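Local coordinates for protein tryptophane-5-halogenase (Microbispora sp. ATCC PTA-5024, PDB 5UAO) that binds FAD and probably chlorinates C5 of a tryptophan in a lanthipeptide during biosynthesis of the antibiotic NAI-107, at residues W101-R106 with R153-R158; A142-M147 with A493-L498; S253-A258 with A421-S426. One frame throughout, in Å; residues are numbered along the deposited sequence.

Contact 1 (W101-R106 with R153-R158); sequences WKLGIR and RVPVYR
Trp101 reaches the other segment with the six-membered half of its indole. Its CZ3 lies 4.0 Å from Val154 CG2, and this methyl sits at the ring edge, in the plane of the indole. The same CZ3 is 4.0 Å from Val156 CG2, which comes in obliquely. The two valines therefore share one corner of the ring, and the indole crosses both side chains at about a right angle. CG of Trp101 stands beside the backbone N, anti to the carbonyl carbon (chi1 -67°), and this sends the benzo end toward 153-158. The other end of the indole is held elsewhere, because NE1 is hydrogen-bonded to Tyr94 OH. Tyr512 meets the ring edge-to-face.

The fold here is that of a flavin-dependent tryptophan halogenase. Trp101 belongs to strand 100-102, which pairs with strand 173-175. After Leu103 the chain moves on to strand 104-108 of a separate mixed sheet. Leu103 thus sits at the break between two sheets.

CD1 of Leu103 makes the other part of the contact, 3.7 Å from Arg153 O. More loosely, Leu103 CD1 is 4.4 Å from Val154 CG1 and 4.4 Å from Pro155 CD. Helix 144-151 also packs on Leu103, through Leu148 and Met149. Pro155 is the centre of an inverse gamma turn, closed by Val156 N bonding to Val154 O at 2.8 Å. The turn comes just before strand 156-159, and the valines on its two sides both meet the indole.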
# COMPACT_ATOMS: atom_id res chain seq x y z
N TRP A 101 2.07 20.93 -23.28
CA TRP A 101 1.55 20.66 -21.99
C TRP A 101 0.35 19.76 -22.08
O TRP A 101 -0.52 19.93 -22.96
CB TRP A 101 1.17 21.93 -21.21
CG TRP A 101 2.33 22.80 -20.83
CD1 TRP A 101 3.65 22.46 -20.74
CD2 TRP A 101 2.24 24.19 -20.57
NE1 TRP A 101 4.41 23.62 -20.39
CE2 TRP A 101 3.56 24.67 -20.30
CE3 TRP A 101 1.17 25.08 -20.53
CZ2 TRP A 101 3.81 26.02 -19.94
CZ3 TRP A 101 1.43 26.40 -20.18
CH2 TRP A 101 2.74 26.85 -19.90
N LYS A 102 0.29 18.87 -21.11
CA LYS A 102 -0.83 17.88 -21.00
C LYS A 102 -1.50 18.03 -19.62
O LYS A 102 -0.87 17.79 -18.59
CB LYS A 102 -0.29 16.50 -21.21
CG LYS A 102 -1.33 15.41 -21.11
CD LYS A 102 -0.67 14.05 -20.93
CE LYS A 102 -1.71 12.97 -20.78
NZ LYS A 102 -1.04 11.69 -20.43
N LEU A 103 -2.71 18.57 -19.60
CA LEU A 103 -3.50 18.81 -18.42
C LEU A 103 -4.32 17.57 -18.10
O LEU A 103 -4.88 17.40 -16.97
CB LEU A 103 -4.48 19.98 -18.66
CG LEU A 103 -3.85 21.36 -18.92
CD1 LEU A 103 -4.89 22.44 -18.99
CD2 LEU A 103 -2.88 21.64 -17.81
N GLY A 104 -4.37 16.69 -19.08
CA GLY A 104 -5.08 15.42 -18.95
C GLY A 104 -5.32 14.77 -20.30
O GLY A 104 -4.62 15.03 -21.28
N ILE A 105 -6.27 13.83 -20.29
CA ILE A 105 -6.69 13.14 -21.48
C ILE A 105 -8.17 13.48 -21.76
O ILE A 105 -9.04 13.39 -20.86
CB ILE A 105 -6.56 11.62 -21.35
CG1 ILE A 105 -5.11 11.21 -21.09
CG2 ILE A 105 -7.15 10.95 -22.56
CD1 ILE A 105 -4.86 9.76 -20.73
N ARG A 106 -8.42 13.89 -22.99
CA ARG A 106 -9.76 13.95 -23.51
C ARG A 106 -10.19 12.66 -24.16
O ARG A 106 -9.73 12.30 -25.27
CB ARG A 106 -9.85 15.06 -24.54
CG ARG A 106 -11.26 15.34 -25.02
CD ARG A 106 -11.38 16.49 -26.02
NE ARG A 106 -12.79 16.43 -26.39
CZ ARG A 106 -13.30 15.76 -27.43
NH1 ARG A 106 -12.53 15.19 -28.36
NH2 ARG A 106 -14.60 15.71 -27.55
N ARG A 153 -7.85 25.99 -22.76
CA ARG A 153 -7.03 27.07 -22.22
C ARG A 153 -6.13 26.48 -21.16
O ARG A 153 -6.30 25.30 -20.77
CB ARG A 153 -7.96 28.18 -21.66
CG ARG A 153 -8.53 29.09 -22.74
CD ARG A 153 -9.59 29.99 -22.16
NE ARG A 153 -10.32 30.69 -23.22
CZ ARG A 153 -9.82 31.68 -23.93
NH1 ARG A 153 -8.60 32.12 -23.72
NH2 ARG A 153 -10.56 32.23 -24.90
N VAL A 154 -5.17 27.26 -20.67
CA VAL A 154 -4.20 26.81 -19.69
C VAL A 154 -4.15 27.83 -18.54
O VAL A 154 -4.45 28.99 -18.76
CB VAL A 154 -2.80 26.59 -20.29
CG1 VAL A 154 -2.78 25.53 -21.38
CG2 VAL A 154 -2.20 27.88 -20.87
N PRO A 155 -3.78 27.40 -17.32
CA PRO A 155 -3.95 28.27 -16.15
C PRO A 155 -2.74 29.26 -15.97
O PRO A 155 -1.96 29.21 -15.00
CB PRO A 155 -4.12 27.24 -15.02
CG PRO A 155 -3.23 26.07 -15.44
CD PRO A 155 -3.38 26.02 -16.93
N VAL A 156 -2.58 30.09 -16.99
CA VAL A 156 -1.52 31.09 -17.06
C VAL A 156 -2.27 32.35 -17.49
O VAL A 156 -3.23 32.27 -18.29
CB VAL A 156 -0.43 30.74 -18.08
CG1 VAL A 156 0.71 31.81 -18.06
CG2 VAL A 156 0.17 29.37 -17.80
N TYR A 157 -1.86 33.50 -16.95
CA TYR A 157 -2.65 34.74 -17.04
C TYR A 157 -1.74 35.93 -17.20
O TYR A 157 -0.70 36.02 -16.54
CB TYR A 157 -3.46 34.93 -15.78
CG TYR A 157 -4.36 33.74 -15.49
CD1 TYR A 157 -3.89 32.62 -14.77
CD2 TYR A 157 -5.69 33.71 -15.96
CE1 TYR A 157 -4.73 31.53 -14.53
CE2 TYR A 157 -6.53 32.62 -15.72
CZ TYR A 157 -6.03 31.53 -15.04
OH TYR A 157 -6.86 30.46 -14.79
N ARG A 158 -2.07 36.82 -18.12
CA ARG A 158 -1.36 38.08 -18.15
C ARG A 158 -1.73 38.80 -16.85
O ARG A 158 -2.90 38.99 -16.57
CB ARG A 158 -1.69 38.89 -19.38
CG ARG A 158 -0.56 38.88 -20.40
CD ARG A 158 -1.03 39.42 -21.74
NE ARG A 158 -2.27 38.79 -22.21
CZ ARG A 158 -2.57 38.54 -23.49
NH1 ARG A 158 -1.71 38.86 -24.46
NH2 ARG A 158 -3.71 37.95 -23.80

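Contact 2 (A142-M147 with A493-L498); sequences ATLQAM and AAARSL
Leu144 and Met147, one turn apart on helix 144-151, meet Ala495 from helix 485-501. The methyl of Ala495 points at the other helix. Leu144 CD1 is 4.0 Å from Ala495 CB, and Met147 SD is 3.6 Å from the same carbon.

The CG of Leu144 lies opposite its backbone N (chi1 180°), which carries the branch across to the partner helix. There CD1 packs against the backbone, 3.3 Å from Ala495 O, and also touches Leu498 CB. The other methyl, CD2, meets Leu498 CD1 at 4.0 Å. The two leucine side chains cross at about a right angle.

Met147 has a different shape. Its CG stands beside the backbone N, and the chain is extended from there to CE (chi3 -179°). The sulfur comes within 3.5 Å of Arg496 N, and CE lies 3.7 Å from Arg496 CG. Of the arginine side chain, it is the aliphatic CG that meets Met147. Its chain bends at chi3, and its NE makes a long, weak ion pair with Glu141.

Thr143 is the N-cap of helix 144-151: its OG1 accepts from Ala146 N at 3.1 Å. OG1 also bonds to Asp121, so the start of the helix is tied to the loop after strand 116-119. The arrangement is typical of close helix-helix packing at an alanine, where the small residue lets longer side chains of the neighbouring helix lie against its backbone.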
# COMPACT_ATOMS: atom_id res chain seq x y z
N ALA A 142 -15.64 18.46 -12.73
CA ALA A 142 -15.19 17.89 -11.51
C ALA A 142 -13.97 18.58 -10.93
O ALA A 142 -13.74 18.47 -9.72
CB ALA A 142 -14.90 16.42 -11.66
N THR A 143 -13.20 19.26 -11.75
CA THR A 143 -12.01 19.96 -11.31
C THR A 143 -11.79 21.19 -12.21
O THR A 143 -12.41 21.33 -13.26
CB THR A 143 -10.73 19.06 -11.35
OG1 THR A 143 -10.23 18.95 -12.68
CG2 THR A 143 -10.93 17.63 -10.75
N LEU A 144 -10.86 22.06 -11.78
CA LEU A 144 -10.46 23.22 -12.57
C LEU A 144 -9.78 22.80 -13.87
O LEU A 144 -10.09 23.36 -14.88
CB LEU A 144 -9.51 24.12 -11.74
CG LEU A 144 -8.93 25.43 -12.34
CD1 LEU A 144 -10.01 26.34 -12.84
CD2 LEU A 144 -8.02 26.20 -11.36
N GLN A 145 -8.88 21.79 -13.85
CA GLN A 145 -8.23 21.37 -15.06
C GLN A 145 -9.23 20.78 -16.03
O GLN A 145 -9.08 20.90 -17.27
CB GLN A 145 -7.12 20.37 -14.80
CG GLN A 145 -5.77 20.95 -14.53
CD GLN A 145 -4.70 19.86 -14.40
OE1 GLN A 145 -5.00 18.68 -14.14
NE2 GLN A 145 -3.44 20.28 -14.53
N ALA A 146 -10.28 20.15 -15.50
CA ALA A 146 -11.32 19.63 -16.41
C ALA A 146 -11.97 20.75 -17.16
O ALA A 146 -12.25 20.60 -18.35
CB ALA A 146 -12.37 18.82 -15.68
N MET A 147 -12.20 21.88 -16.48
CA MET A 147 -12.74 23.11 -17.15
C MET A 147 -11.72 23.79 -18.09
O MET A 147 -12.05 24.26 -19.16
CB MET A 147 -13.27 24.10 -16.13
CG MET A 147 -14.44 23.61 -15.30
SD MET A 147 -14.81 24.74 -13.95
CE MET A 147 -16.18 23.91 -13.17
N ALA A 493 -18.46 27.97 -10.14
CA ALA A 493 -18.47 29.29 -10.81
C ALA A 493 -17.12 30.01 -10.65
O ALA A 493 -16.62 30.55 -11.61
CB ALA A 493 -19.62 30.13 -10.29
N ALA A 494 -16.51 29.97 -9.46
CA ALA A 494 -15.15 30.50 -9.27
C ALA A 494 -14.17 29.83 -10.25
O ALA A 494 -13.45 30.52 -10.99
CB ALA A 494 -14.66 30.28 -7.86
N ALA A 495 -14.20 28.49 -10.27
CA ALA A 495 -13.37 27.70 -11.21
C ALA A 495 -13.61 28.03 -12.71
O ALA A 495 -12.63 28.18 -13.46
CB ALA A 495 -13.54 26.20 -10.96
N ARG A 496 -14.88 28.12 -13.11
CA ARG A 496 -15.26 28.44 -14.50
C ARG A 496 -14.70 29.79 -14.89
O ARG A 496 -14.18 29.97 -15.99
CB ARG A 496 -16.79 28.46 -14.71
CG ARG A 496 -17.46 27.09 -14.62
CD ARG A 496 -18.85 26.99 -15.30
NE ARG A 496 -19.91 26.68 -14.34
CZ ARG A 496 -20.61 27.56 -13.62
NH1 ARG A 496 -20.43 28.88 -13.71
NH2 ARG A 496 -21.53 27.11 -12.80
N SER A 497 -14.80 30.73 -13.96
CA SER A 497 -14.17 32.03 -14.08
C SER A 497 -12.68 31.97 -14.42
O SER A 497 -12.25 32.52 -15.46
CB SER A 497 -14.37 32.79 -12.78
OG SER A 497 -14.09 34.13 -13.03
N LEU A 498 -11.91 31.31 -13.58
CA LEU A 498 -10.53 31.06 -13.85
C LEU A 498 -10.28 30.29 -15.15
O LEU A 498 -9.31 30.56 -15.86
CB LEU A 498 -9.89 30.25 -12.70
CG LEU A 498 -9.53 30.95 -11.42
CD1 LEU A 498 -9.04 29.97 -10.38
CD2 LEU A 498 -8.48 32.01 -11.73

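Contact 3 (S253-A258 with A421-S426); sequences SLFTDA and AETDIS
Ser253 and Asp424 join a loop to the residues that follow a helix. The loop runs from strand 247-249 to strand 258-264, and the helix is 414-422, in the tryptophan halogenase fold. Thr423 is the first residue to leave helical angles, and Asp424 opens an Asx turn.

One direct hydrogen bond links the segments. Ser253 OG donates to Asp424 O at 2.6 Å, tilted 24° from the carbonyl plane. The serine hydroxyl is also bonded to Arg398 NE of helix 383-406, so the loop is tied to that helix, and the turn is linked to it through the serine. The Asp424 carboxylate works mainly within its own segment and on Ser252: OD2 bonds to Ser252 OG, and OD1 accepts from both Ser426 N and Ser426 OG. An alanine in place of Asp424 would probably leave Ser426 N and Ser252 OG without this acceptor and set the turn free to shift.

A water supplies the second polar link. It donates to Ser253 O at 2.9 Å and to Thr423 OG1 at 2.8 Å. It also lies over the centre of one face of the Phe255 ring, 3.0 Å above the plane. Thr423 OG1 is further bonded to Ala419 O in the last turn of the helix.

The remaining contacts are van der Waals. Phe255 points its CZ at the helix end, where Glu422 C lies at the ring edge, 4.2 Å away. Thr423 has CG2 anti to its backbone N (chi1 -59° for OG1), and that methyl rests 3.5 Å from Ser253 O.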
# COMPACT_ATOMS: atom_id res chain seq x y z
N SER A 253 -6.98 -9.31 -21.58
CA SER A 253 -7.58 -7.99 -21.29
C SER A 253 -7.31 -6.95 -22.36
O SER A 253 -8.10 -6.04 -22.56
CB SER A 253 -7.01 -7.43 -20.03
OG SER A 253 -7.39 -8.20 -18.90
N LEU A 254 -6.15 -7.03 -23.00
CA LEU A 254 -5.67 -5.98 -23.85
C LEU A 254 -5.37 -6.67 -25.20
O LEU A 254 -4.43 -7.45 -25.33
CB LEU A 254 -4.47 -5.30 -23.17
CG LEU A 254 -4.77 -4.69 -21.78
CD1 LEU A 254 -3.53 -4.09 -21.15
CD2 LEU A 254 -5.75 -3.54 -21.96
N PHE A 255 -6.26 -6.44 -26.17
CA PHE A 255 -6.28 -7.18 -27.43
C PHE A 255 -5.57 -6.47 -28.61
O PHE A 255 -5.48 -7.03 -29.69
CB PHE A 255 -7.73 -7.24 -27.97
CG PHE A 255 -8.74 -7.82 -27.08
CD1 PHE A 255 -8.43 -8.72 -26.08
CD2 PHE A 255 -10.08 -7.55 -27.34
CE1 PHE A 255 -9.44 -9.33 -25.32
CE2 PHE A 255 -11.09 -8.14 -26.59
CZ PHE A 255 -10.77 -9.02 -25.57
N THR A 256 -5.26 -5.17 -28.48
CA THR A 256 -4.61 -4.49 -29.61
C THR A 256 -3.14 -4.86 -29.74
O THR A 256 -2.52 -5.17 -28.75
CB THR A 256 -4.73 -2.97 -29.45
OG1 THR A 256 -4.18 -2.57 -28.20
CG2 THR A 256 -6.19 -2.55 -29.49
N ASP A 257 -2.56 -4.76 -30.93
CA ASP A 257 -1.19 -5.17 -31.14
C ASP A 257 -0.44 -4.41 -32.20
O ASP A 257 0.68 -4.81 -32.57
CB ASP A 257 -1.17 -6.66 -31.53
CG ASP A 257 -2.03 -6.96 -32.75
OD1 ASP A 257 -2.79 -6.10 -33.27
OD2 ASP A 257 -1.93 -8.09 -33.24
N ALA A 258 -1.04 -3.35 -32.74
CA ALA A 258 -0.44 -2.58 -33.82
C ALA A 258 -0.91 -1.15 -33.75
O ALA A 258 -1.98 -0.89 -33.21
CB ALA A 258 -0.78 -3.20 -35.20
N ALA A 421 -18.00 -7.71 -24.39
CA ALA A 421 -18.44 -9.03 -23.97
C ALA A 421 -17.32 -9.86 -23.36
O ALA A 421 -17.58 -10.61 -22.44
CB ALA A 421 -19.04 -9.78 -25.16
N GLU A 422 -16.07 -9.72 -23.84
CA GLU A 422 -15.01 -10.67 -23.44
C GLU A 422 -13.72 -10.13 -22.72
O GLU A 422 -12.86 -10.91 -22.31
CB GLU A 422 -14.60 -11.49 -24.66
CG GLU A 422 -15.74 -12.14 -25.49
CD GLU A 422 -16.57 -13.20 -24.74
OE1 GLU A 422 -16.14 -13.63 -23.65
OE2 GLU A 422 -17.67 -13.62 -25.23
N THR A 423 -13.57 -8.81 -22.60
CA THR A 423 -12.42 -8.23 -21.90
C THR A 423 -12.36 -8.78 -20.48
O THR A 423 -13.30 -8.60 -19.67
CB THR A 423 -12.51 -6.69 -21.91
OG1 THR A 423 -12.55 -6.25 -23.28
CG2 THR A 423 -11.31 -6.05 -21.11
N ASP A 424 -11.22 -9.39 -20.14
CA ASP A 424 -10.99 -9.92 -18.81
C ASP A 424 -10.76 -8.74 -17.87
O ASP A 424 -9.81 -7.98 -18.07
CB ASP A 424 -9.73 -10.81 -18.86
CG ASP A 424 -9.36 -11.46 -17.55
OD1 ASP A 424 -9.99 -11.24 -16.51
OD2 ASP A 424 -8.35 -12.22 -17.63
N ILE A 425 -11.65 -8.60 -16.87
CA ILE A 425 -11.56 -7.60 -15.84
C ILE A 425 -11.46 -8.27 -14.45
O ILE A 425 -11.61 -7.60 -13.46
CB ILE A 425 -12.81 -6.65 -15.88
CG1 ILE A 425 -14.13 -7.46 -15.81
CG2 ILE A 425 -12.82 -5.85 -17.17
CD1 ILE A 425 -15.33 -6.63 -15.36
N SER A 426 -11.06 -9.53 -14.40
CA SER A 426 -11.09 -10.30 -13.18
C SER A 426 -10.38 -9.64 -12.07
O SER A 426 -10.86 -9.65 -10.95
CB SER A 426 -10.57 -11.75 -13.39
OG SER A 426 -9.34 -11.86 -14.03
O HOH W 1 -10.10 -5.93 -24.61

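Contacts 1 and 2 are neighbours, with centres 11 Å apart, and both are buried. They touch directly: Tyr157 OH of contact 1 probably bonds to Leu498 O of contact 2, and Leu103 O packs against Gln145 OE1. Helix 144-151 belongs to contact 2 and is followed in the chain by strand 156-159 of contact 1. Both contacts rely on apolar side chains, but contact 1 sets an indole against valines, and contact 2 joins two helices. Contact 3 stands apart, its centre about 32 Å from that of contact 1 and about 35 Å from that of contact 2. It is only partly buried, and its chemistry is more polar, with a direct hydrogen bond and a bridging water between loops.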